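Local coordinates for peroxisomal membrane protein LPX1 (Saccharomyces cerevisiae, PDB 2Y6U) that hydrolyses acyl esters, with lipase and phospholipase A activity, as an alpha/beta-hydrolase of the peroxisome, at residues 30-35 / 105-110; 18-23 / 111-116; 57-62 / 92-97. One frame throughout, in Å; residues are numbered along the deposited sequence.

Interaction 1: 30-35 / 105-110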
loop_
_atom_site.group_PDB
_atom_site.type_symbol
_atom_site.label_atom_id
_atom_site.label_comp_id
_atom_site.label_asym_id
_atom_site.label_seq_id
_atom_site.Cartn_x
_atom_site.Cartn_y
_atom_site.Cartn_z
ATOM N N ARG A 30 -18.912 4.751 1.368
ATOM C CA ARG A 30 -17.565 4.608 1.944
ATOM C C ARG A 30 -17.735 3.630 3.087
ATOM O O ARG A 30 -18.589 3.806 3.964
ATOM C CB ARG A 30 -17.012 5.934 2.491
ATOM C CG ARG A 30 -16.682 6.933 1.443
ATOM C CD ARG A 30 -15.530 6.491 0.527
ATOM N NE ARG A 30 -15.210 7.504 -0.509
ATOM C CZ ARG A 30 -15.701 7.548 -1.724
ATOM N NH1 ARG A 30 -16.612 6.668 -2.144
ATOM N NH2 ARG A 30 -15.269 8.475 -2.554
ATOM N N LEU A 31 -16.899 2.638 3.103
ATOM C CA LEU A 31 -16.937 1.641 4.157
ATOM C C LEU A 31 -16.147 2.052 5.379
ATOM O O LEU A 31 -15.269 2.933 5.357
ATOM C CB LEU A 31 -16.407 0.291 3.600
ATOM C CG LEU A 31 -17.159 -0.273 2.366
ATOM C CD1 LEU A 31 -16.385 -1.608 1.905
ATOM C CD2 LEU A 31 -18.687 -0.489 2.651
ATOM N N GLU A 32 -16.510 1.411 6.471
ATOM C CA GLU A 32 -15.841 1.580 7.769
ATOM C C GLU A 32 -15.300 0.238 8.211
ATOM O O GLU A 32 -15.795 -0.867 7.835
ATOM C CB GLU A 32 -16.850 2.078 8.816
ATOM C CG GLU A 32 -17.223 3.556 8.535
ATOM C CD GLU A 32 -18.318 4.073 9.406
ATOM O OE1 GLU A 32 -19.433 3.601 9.274
ATOM O OE2 GLU A 32 -18.058 4.990 10.183
ATOM N N LEU A 33 -14.406 0.356 9.173
ATOM C CA LEU A 33 -13.831 -0.772 9.901
ATOM C C LEU A 33 -13.983 -0.611 11.384
ATOM O O LEU A 33 -13.826 0.485 11.860
ATOM C CB LEU A 33 -12.318 -0.819 9.631
ATOM C CG LEU A 33 -11.836 -1.045 8.184
ATOM C CD1 LEU A 33 -10.403 -0.432 7.955
ATOM C CD2 LEU A 33 -12.017 -2.570 7.990
ATOM N N THR A 34 -14.366 -1.674 12.069
ATOM C CA THR A 34 -14.405 -1.701 13.562
ATOM C C THR A 34 -13.389 -2.711 14.027
ATOM O O THR A 34 -13.259 -3.798 13.411
ATOM C CB THR A 34 -15.782 -2.132 14.096
ATOM O OG1 THR A 34 -16.735 -1.167 13.671
ATOM C CG2 THR A 34 -15.781 -2.209 15.624
ATOM N N TYR A 35 -12.608 -2.369 15.037
ATOM C CA TYR A 35 -11.621 -3.271 15.548
ATOM C C TYR A 35 -11.508 -3.070 17.051
ATOM O O TYR A 35 -11.877 -2.022 17.579
ATOM C CB TYR A 35 -10.244 -3.071 14.894
ATOM C CG TYR A 35 -9.675 -1.670 15.021
ATOM C CD1 TYR A 35 -10.081 -0.657 14.164
ATOM C CD2 TYR A 35 -8.695 -1.355 15.964
ATOM C CE1 TYR A 35 -9.550 0.615 14.265
ATOM C CE2 TYR A 35 -8.147 -0.106 16.041
ATOM C CZ TYR A 35 -8.583 0.874 15.208
ATOM O OH TYR A 35 -8.052 2.131 15.278
ATOM N N ARG A 105 -23.789 -2.120 6.901
ATOM C CA ARG A 105 -25.076 -2.584 6.379
ATOM C C ARG A 105 -25.602 -1.698 5.286
ATOM O O ARG A 105 -25.774 -0.487 5.451
ATOM C CB ARG A 105 -26.133 -2.762 7.505
ATOM C CG ARG A 105 -25.699 -3.896 8.459
ATOM C CD ARG A 105 -26.087 -5.343 7.990
ATOM N NE ARG A 105 -26.539 -6.266 9.073
ATOM C CZ ARG A 105 -25.853 -7.341 9.530
ATOM N NH1 ARG A 105 -24.626 -7.651 9.055
ATOM N NH2 ARG A 105 -26.399 -8.104 10.498
ATOM N N GLY A 106 -25.925 -2.317 4.144
ATOM C CA GLY A 106 -26.466 -1.605 2.982
ATOM C C GLY A 106 -25.393 -1.008 2.038
ATOM O O GLY A 106 -25.755 -0.546 0.987
ATOM N N ARG A 107 -24.137 -0.934 2.470
ATOM C CA ARG A 107 -23.055 -0.370 1.673
ATOM C C ARG A 107 -22.235 -1.364 0.895
ATOM O O ARG A 107 -21.536 -0.959 -0.043
ATOM C CB ARG A 107 -22.019 0.326 2.544
ATOM C CG ARG A 107 -22.565 1.456 3.393
ATOM C CD ARG A 107 -21.422 1.970 4.326
ATOM N NE ARG A 107 -21.999 2.982 5.246
ATOM C CZ ARG A 107 -21.464 3.261 6.439
ATOM N NH1 ARG A 107 -20.353 2.623 6.853
ATOM N NH2 ARG A 107 -22.061 4.143 7.228
ATOM N N LEU A 108 -22.276 -2.633 1.303
ATOM C CA LEU A 108 -21.393 -3.645 0.721
ATOM C C LEU A 108 -21.872 -4.101 -0.681
ATOM O O LEU A 108 -23.024 -4.191 -0.943
ATOM C CB LEU A 108 -21.293 -4.840 1.642
ATOM C CG LEU A 108 -20.646 -4.645 3.018
ATOM C CD1 LEU A 108 -20.943 -5.901 3.902
ATOM C CD2 LEU A 108 -19.161 -4.205 2.883
ATOM N N GLY A 109 -20.934 -4.217 -1.617
ATOM C CA GLY A 109 -21.180 -4.808 -2.952
ATOM C C GLY A 109 -20.712 -6.266 -3.054
ATOM O O GLY A 109 -20.536 -6.982 -2.033
ATOM N N THR A 110 -20.638 -6.773 -4.283
ATOM C CA THR A 110 -20.352 -8.197 -4.533
ATOM C C THR A 110 -18.838 -8.482 -4.627
ATOM O O THR A 110 -18.414 -9.633 -4.536
ATOM C CB THR A 110 -21.017 -8.659 -5.779
ATOM O OG1 THR A 110 -20.565 -7.833 -6.860
ATOM C CG2 THR A 110 -22.566 -8.484 -5.599
#

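Interaction 2: 18-23 / 111-116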
loop_
_atom_site.group_PDB
_atom_site.type_symbol
_atom_site.label_atom_id
_atom_site.label_comp_id
_atom_site.label_asym_id
_atom_site.label_seq_id
_atom_site.Cartn_x
_atom_site.Cartn_y
_atom_site.Cartn_z
ATOM N N PRO A 18 -9.034 4.008 -2.487
ATOM C CA PRO A 18 -10.113 3.322 -3.178
ATOM C C PRO A 18 -9.998 1.832 -3.088
ATOM O O PRO A 18 -9.061 1.328 -2.483
ATOM C CB PRO A 18 -9.994 3.819 -4.631
ATOM C CG PRO A 18 -8.548 4.118 -4.781
ATOM C CD PRO A 18 -8.055 4.558 -3.406
ATOM N N ARG A 19 -11.008 1.183 -3.657
ATOM C CA ARG A 19 -11.251 -0.239 -3.544
ATOM C C ARG A 19 -11.568 -0.794 -4.928
ATOM O O ARG A 19 -11.793 -0.054 -5.867
ATOM C CB ARG A 19 -12.378 -0.557 -2.536
ATOM C CG ARG A 19 -12.190 0.187 -1.167
ATOM C CD ARG A 19 -13.241 -0.284 -0.188
ATOM N NE ARG A 19 -13.064 -1.637 0.336
ATOM C CZ ARG A 19 -12.214 -1.950 1.343
ATOM N NH1 ARG A 19 -11.461 -0.995 1.871
ATOM N NH2 ARG A 19 -12.197 -3.169 1.879
ATOM N N ALA A 20 -11.548 -2.118 -5.026
ATOM C CA ALA A 20 -11.884 -2.782 -6.289
ATOM C C ALA A 20 -13.313 -2.341 -6.691
ATOM O O ALA A 20 -14.224 -2.088 -5.825
ATOM C CB ALA A 20 -11.862 -4.340 -6.061
ATOM N N PRO A 21 -13.556 -2.358 -7.997
ATOM C CA PRO A 21 -14.932 -1.978 -8.474
ATOM C C PRO A 21 -15.995 -2.941 -7.893
ATOM O O PRO A 21 -15.712 -4.115 -7.655
ATOM C CB PRO A 21 -14.821 -2.213 -10.014
ATOM C CG PRO A 21 -13.432 -2.189 -10.341
ATOM C CD PRO A 21 -12.670 -2.745 -9.116
ATOM N N GLN A 22 -17.152 -2.407 -7.539
ATOM C CA GLN A 22 -18.252 -3.168 -6.873
ATOM C C GLN A 22 -17.918 -3.695 -5.495
ATOM O O GLN A 22 -18.609 -4.592 -4.980
ATOM C CB GLN A 22 -18.816 -4.283 -7.781
ATOM C CG GLN A 22 -19.636 -3.720 -8.929
ATOM C CD GLN A 22 -18.801 -3.049 -9.975
ATOM O OE1 GLN A 22 -17.850 -3.647 -10.495
ATOM N NE2 GLN A 22 -19.162 -1.810 -10.333
ATOM N N SER A 23 -16.955 -3.074 -4.808
ATOM C CA SER A 23 -16.723 -3.306 -3.373
ATOM C C SER A 23 -17.874 -2.764 -2.566
ATOM O O SER A 23 -18.191 -3.261 -1.462
ATOM C CB SER A 23 -15.425 -2.590 -2.837
ATOM O OG SER A 23 -14.324 -3.219 -3.429
ATOM N N ASN A 111 -18.022 -7.452 -4.703
ATOM C CA ASN A 111 -16.607 -7.714 -4.963
ATOM C C ASN A 111 -15.803 -7.524 -3.643
ATOM O O ASN A 111 -15.378 -6.422 -3.383
ATOM C CB ASN A 111 -16.164 -6.789 -6.120
ATOM C CG ASN A 111 -14.622 -6.997 -6.604
ATOM O OD1 ASN A 111 -13.985 -7.829 -6.082
ATOM N ND2 ASN A 111 -14.198 -6.307 -7.684
ATOM N N PHE A 112 -15.551 -8.580 -2.872
ATOM C CA PHE A 112 -14.672 -8.445 -1.747
ATOM C C PHE A 112 -13.266 -8.973 -2.102
ATOM O O PHE A 112 -13.042 -10.192 -2.316
ATOM C CB PHE A 112 -15.247 -9.166 -0.528
ATOM C CG PHE A 112 -14.348 -9.149 0.630
ATOM C CD1 PHE A 112 -13.942 -7.956 1.194
ATOM C CD2 PHE A 112 -13.814 -10.315 1.107
ATOM C CE1 PHE A 112 -13.037 -7.945 2.240
ATOM C CE2 PHE A 112 -13.003 -10.301 2.221
ATOM C CZ PHE A 112 -12.584 -9.192 2.750
ATOM N N ASN A 113 -12.334 -8.026 -2.261
ATOM C CA ASN A 113 -11.013 -8.318 -2.786
ATOM C C ASN A 113 -10.113 -8.407 -1.519
ATOM O O ASN A 113 -9.977 -7.438 -0.728
ATOM C CB ASN A 113 -10.592 -7.164 -3.731
ATOM C CG ASN A 113 -9.174 -7.302 -4.224
ATOM O OD1 ASN A 113 -8.247 -7.374 -3.368
ATOM N ND2 ASN A 113 -8.955 -7.246 -5.536
ATOM N N TRP A 114 -9.468 -9.536 -1.290
ATOM C CA TRP A 114 -8.805 -9.740 0.006
ATOM C C TRP A 114 -7.610 -8.795 0.133
ATOM O O TRP A 114 -7.190 -8.523 1.278
ATOM C CB TRP A 114 -8.325 -11.178 0.151
ATOM C CG TRP A 114 -9.378 -12.208 0.239
ATOM C CD1 TRP A 114 -10.747 -12.016 0.191
ATOM C CD2 TRP A 114 -9.174 -13.565 0.463
ATOM N NE1 TRP A 114 -11.391 -13.221 0.253
ATOM C CE2 TRP A 114 -10.472 -14.186 0.519
ATOM C CE3 TRP A 114 -8.039 -14.370 0.602
ATOM C CZ2 TRP A 114 -10.626 -15.540 0.690
ATOM C CZ3 TRP A 114 -8.183 -15.677 0.869
ATOM C CH2 TRP A 114 -9.497 -16.304 0.834
ATOM N N ILE A 115 -7.061 -8.322 -1.002
ATOM C CA ILE A 115 -5.951 -7.359 -0.992
ATOM C C ILE A 115 -6.434 -5.984 -0.464
ATOM O O ILE A 115 -5.733 -5.313 0.298
ATOM C CB ILE A 115 -5.219 -7.259 -2.269
ATOM C CG1 ILE A 115 -4.658 -8.637 -2.728
ATOM C CG2 ILE A 115 -4.008 -6.222 -2.110
ATOM C CD1 ILE A 115 -4.098 -8.670 -4.115
ATOM N N ASP A 116 -7.615 -5.566 -0.873
ATOM C CA ASP A 116 -8.294 -4.370 -0.260
ATOM C C ASP A 116 -8.383 -4.582 1.267
ATOM O O ASP A 116 -8.100 -3.665 2.050
ATOM C CB ASP A 116 -9.692 -4.169 -0.788
ATOM C CG ASP A 116 -9.750 -3.769 -2.249
ATOM O OD1 ASP A 116 -8.720 -3.609 -2.951
ATOM O OD2 ASP A 116 -10.934 -3.691 -2.775
HETATM O O HOH W 1 -12.991 -5.234 -2.077
#

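Interaction 3: 57-62 / 92-97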
loop_
_atom_site.group_PDB
_atom_site.type_symbol
_atom_site.label_atom_id
_atom_site.label_comp_id
_atom_site.label_asym_id
_atom_site.label_seq_id
_atom_site.Cartn_x
_atom_site.Cartn_y
_atom_site.Cartn_z
ATOM N N PHE A 57 -4.231 -9.868 14.866
ATOM C CA PHE A 57 -4.837 -11.169 14.514
ATOM C C PHE A 57 -5.945 -10.942 13.475
ATOM O O PHE A 57 -6.794 -10.073 13.658
ATOM C CB PHE A 57 -5.541 -11.807 15.710
ATOM C CG PHE A 57 -4.624 -12.428 16.720
ATOM C CD1 PHE A 57 -4.079 -11.657 17.752
ATOM C CD2 PHE A 57 -4.303 -13.775 16.647
ATOM C CE1 PHE A 57 -3.243 -12.248 18.697
ATOM C CE2 PHE A 57 -3.488 -14.366 17.601
ATOM C CZ PHE A 57 -2.947 -13.580 18.618
ATOM N N LEU A 58 -5.901 -11.757 12.425
ATOM C CA LEU A 58 -6.745 -11.647 11.229
ATOM C C LEU A 58 -7.558 -12.914 11.064
ATOM O O LEU A 58 -6.996 -14.028 10.805
ATOM C CB LEU A 58 -5.874 -11.346 9.994
ATOM C CG LEU A 58 -4.928 -10.154 10.057
ATOM C CD1 LEU A 58 -4.212 -10.054 8.656
ATOM C CD2 LEU A 58 -5.694 -8.892 10.518
ATOM N N HIS A 59 -8.860 -12.808 11.273
ATOM C CA HIS A 59 -9.735 -13.951 11.203
ATOM C C HIS A 59 -9.908 -14.561 9.785
ATOM O O HIS A 59 -9.623 -13.931 8.765
ATOM C CB HIS A 59 -11.167 -13.571 11.702
ATOM C CG HIS A 59 -11.826 -12.523 10.823
ATOM N ND1 HIS A 59 -12.368 -12.829 9.581
ATOM C CD2 HIS A 59 -12.008 -11.193 11.003
ATOM C CE1 HIS A 59 -12.841 -11.704 9.043
ATOM N NE2 HIS A 59 -12.618 -10.699 9.875
ATOM N N GLY A 60 -10.427 -15.774 9.775
ATOM C CA GLY A 60 -10.688 -16.505 8.582
ATOM C C GLY A 60 -12.016 -16.066 7.948
ATOM O O GLY A 60 -12.841 -15.343 8.552
ATOM N N SER A 61 -12.275 -16.604 6.769
ATOM C CA SER A 61 -13.486 -16.312 5.995
ATOM C C SER A 61 -14.678 -16.762 6.822
ATOM O O SER A 61 -14.674 -17.909 7.322
ATOM C CB SER A 61 -13.427 -17.181 4.703
ATOM O OG SER A 61 -12.415 -16.666 3.881
ATOM N N GLY A 62 -15.714 -15.921 6.888
ATOM C CA GLY A 62 -16.967 -16.274 7.591
ATOM C C GLY A 62 -16.920 -16.247 9.098
ATOM O O GLY A 62 -17.887 -16.601 9.760
ATOM N N ILE A 92 -9.144 -7.447 14.460
ATOM C CA ILE A 92 -9.792 -6.681 13.398
ATOM C C ILE A 92 -10.921 -7.484 12.686
ATOM O O ILE A 92 -10.753 -8.646 12.352
ATOM C CB ILE A 92 -8.720 -6.274 12.352
ATOM C CG1 ILE A 92 -7.700 -5.347 12.984
ATOM C CG2 ILE A 92 -9.358 -5.595 11.052
ATOM C CD1 ILE A 92 -6.398 -5.119 12.068
ATOM N N ASP A 93 -12.077 -6.833 12.425
ATOM C CA ASP A 93 -13.116 -7.422 11.570
ATOM C C ASP A 93 -13.026 -6.803 10.189
ATOM O O ASP A 93 -13.065 -5.568 9.993
ATOM C CB ASP A 93 -14.500 -7.136 12.052
ATOM C CG ASP A 93 -14.954 -8.046 13.173
ATOM O OD1 ASP A 93 -14.553 -9.205 13.236
ATOM O OD2 ASP A 93 -15.773 -7.567 13.977
ATOM N N GLN A 94 -12.872 -7.660 9.198
ATOM C CA GLN A 94 -12.871 -7.202 7.789
ATOM C C GLN A 94 -14.228 -6.526 7.511
ATOM O O GLN A 94 -15.226 -6.788 8.207
ATOM C CB GLN A 94 -12.715 -8.409 6.905
ATOM C CG GLN A 94 -11.325 -9.067 6.985
ATOM C CD GLN A 94 -10.263 -8.093 6.493
ATOM O OE1 GLN A 94 -10.266 -7.650 5.348
ATOM N NE2 GLN A 94 -9.328 -7.778 7.359
ATOM N N VAL A 95 -14.292 -5.702 6.445
ATOM C CA VAL A 95 -15.449 -4.836 6.186
ATOM C C VAL A 95 -16.759 -5.577 6.114
ATOM O O VAL A 95 -17.790 -5.022 6.498
ATOM C CB VAL A 95 -15.296 -3.978 4.875
ATOM C CG1 VAL A 95 -14.228 -2.850 5.024
ATOM C CG2 VAL A 95 -15.075 -4.881 3.654
ATOM N N ASN A 96 -16.729 -6.831 5.626
ATOM C CA ASN A 96 -17.927 -7.599 5.490
ATOM C C ASN A 96 -18.161 -8.703 6.522
ATOM O O ASN A 96 -18.894 -9.634 6.272
ATOM C CB ASN A 96 -17.978 -8.130 4.025
ATOM C CG ASN A 96 -16.884 -9.096 3.725
ATOM O OD1 ASN A 96 -15.897 -9.137 4.437
ATOM N ND2 ASN A 96 -17.090 -9.941 2.702
ATOM N N HIS A 97 -17.472 -8.584 7.650
ATOM C CA HIS A 97 -17.548 -9.504 8.782
ATOM C C HIS A 97 -17.885 -8.777 10.118
ATOM O O HIS A 97 -17.516 -7.632 10.292
ATOM C CB HIS A 97 -16.226 -10.270 8.963
ATOM C CG HIS A 97 -15.942 -11.263 7.864
ATOM N ND1 HIS A 97 -15.541 -10.862 6.592
ATOM C CD2 HIS A 97 -15.895 -12.621 7.873
ATOM C CE1 HIS A 97 -15.407 -11.951 5.839
ATOM N NE2 HIS A 97 -15.523 -13.022 6.605
HETATM O O HOH W 2 -9.460 -10.839 13.418
#

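Interaction 1: 30-35 / 105-110
Glu-32 OE1 takes both terminal nitrogens of Arg-107: NH1 gives a nearly straight bond of 2.8 Å to it, while NH2 adds a weak, bent one at 3.4 Å. The oxygen sits at the edge of the guanidinium, close to its plane, but NH1 meets it on the anti side and somewhat out of the carboxylate plane, and the carboxylate is turned 49° against the guanidinium, so this is not the flat two-by-two pairing. Each group has a further tie: OE2 makes a salt bridge with Arg-103, and NH1 also bonds to Asn-104 OD1. Arg-107 gets there because its chain runs extended from CG to NE (chi2 174°, chi3 -174°), passing beside Arg-30 O, which lies 3.4 Å from CD. Beside the ion pair, Leu-31 slides past the arginine in the opposite direction, its CD2 3.4 Å from Arg-107 CB. The same methyl and CD1 meet CD2 of Leu-108, whose side chain crosses that of Leu-31 at about a right angle. The contact joins two loops, the one entering strand 35-40 and the one leading to helix 114-125. With Arg-103 and Arg-107 on its two oxygens, Glu-32 is likely to stay ionised, its negative charge favoured by the two guanidinium groups.

Interaction 2: 18-23 / 111-116
Ala-20 N points almost straight (177°) at Asp-116 OD2, 2.8 Å away, on the syn side of the carboxylate, tying the loop at 18-23 to the first turn of helix 114-125. Asn-111 supplies two more hydrogen bonds: its backbone N reaches Gln-22 O, and its ND2 reaches Pro-21 O at 2.7 Å, a short but bent bond, in the carbonyl plane of Pro-21 yet tilted from the amide plane of Asn-111. With CG anti to the backbone N (chi1 -177°), the amide of Asn-111 swings in beside Pro-21, and OD1 bonds to Asn-268. An alanine at Asn-111 would take away the amide and is likely to leave Pro-21 O and Asn-268 without these partners. Asn-113 is the N-cap residue, its OD1 accepting from Asp-116 N and, weakly, Ile-115 N. Ser-23 closes the type II turn from Ala-20, both its N and its OG bonding to Ala-20 O.

Water 1 bridges the segments, donating to Ser-23 OG and Asp-116 OD2 and accepting from Asn-113 N at 2.9 Å.

Ala-20 CB rests 3.9 Å from Asn-113 CB. Asp-116 CB lies over one face of the Arg-19 guanidinium, near its rim.

Arg-19 NE is 4.3 Å from Asp-116 OD2, but no N-H points there; the arginine pairs instead with Asp-120, and Asp-116 OD1 with Arg-119. Held by Ala-20 N, the water and Arg-119, and set in the first turn of a helix, the Asp-116 carboxylate is probably kept anionic.

Interaction 3: 57-62 / 92-97
His-59 and His-97 meet as two crossed imidazoles, each held by a backbone N-H from the other segment. CG of His-59 lies between the backbone N and the carbonyl carbon (chi1 63°), which carries the ring across to 92-97. There NE2 accepts from Gln-94 N at 3.1 Å, the N-H running straight in near the ring plane, while ND1 donates to Gly-60 O in its own segment. With one nitrogen accepting and the other donating, the two bonds probably set the tautomer and hold the ring against turning. CD2 on the same ring comes within 3.1 Å of Ile-92 O.

His-97, its CG anti to the carbonyl carbon (chi1 -69°), turns NE2 to Gly-62 N, which donates to it at 2.9 Å in the ring plane. ND1 gives a weak bond to Asn-96 OD1. His-59 CE1 lies over one face of His-97, 3.3 Å from its CG, but the planes are 41° apart and the pair is oblique. Gln-94 lays CB and CG beside CE1 and NE2 of His-59.

Where the strands end, Leu-58 CD2 and Ile-92 CD1 touch at 4.1 Å, side by side and pointing the same way. Water 2 joins Phe-57 O, His-59 N and Ile-92 O between the diverging backbones.

Ser-61 N bonds to the OG of Ser-145, which falls in a GxSxG sequence like the nucleophile elbow of alpha/beta-hydrolases, so the loop after strand 51-58 reaches the probable active site, consistent with the His-Gly oxyanion-hole loop of that family. Met-146 of helix 146-157 packs on His-59, Gln-94 and His-97, while helix 114-125 covers Leu-58 with Val-121 and Ile-92 with Ile-124, at the C-terminal ends of parallel neighbours 51-58 and 84-92.

How the interactions relate
Interaction 3 is the core contact, wholly buried, its centre about 8 Å from the centre of the chain, whereas the centres of interactions 1 and 2 lie about 18 and 17 Å away, both contacts partly buried and touching the second subunit. The outer two share elements: both pair the loop between strands 6-11 and 35-40 with the chain running into helix 114-125, and Gly-109 N probably bonds to Ser-23 O where they meet. Their chemistry follows place. Interaction 1 relies on an ion pair beside leucines, interaction 2 on amide, carboxylate and water bonds at a helix start, interaction 3 on imidazoles held by backbone N-H groups. Leu-33 on Val-95 and Phe-112 on Asn-96 pack the outer contacts against 92-97.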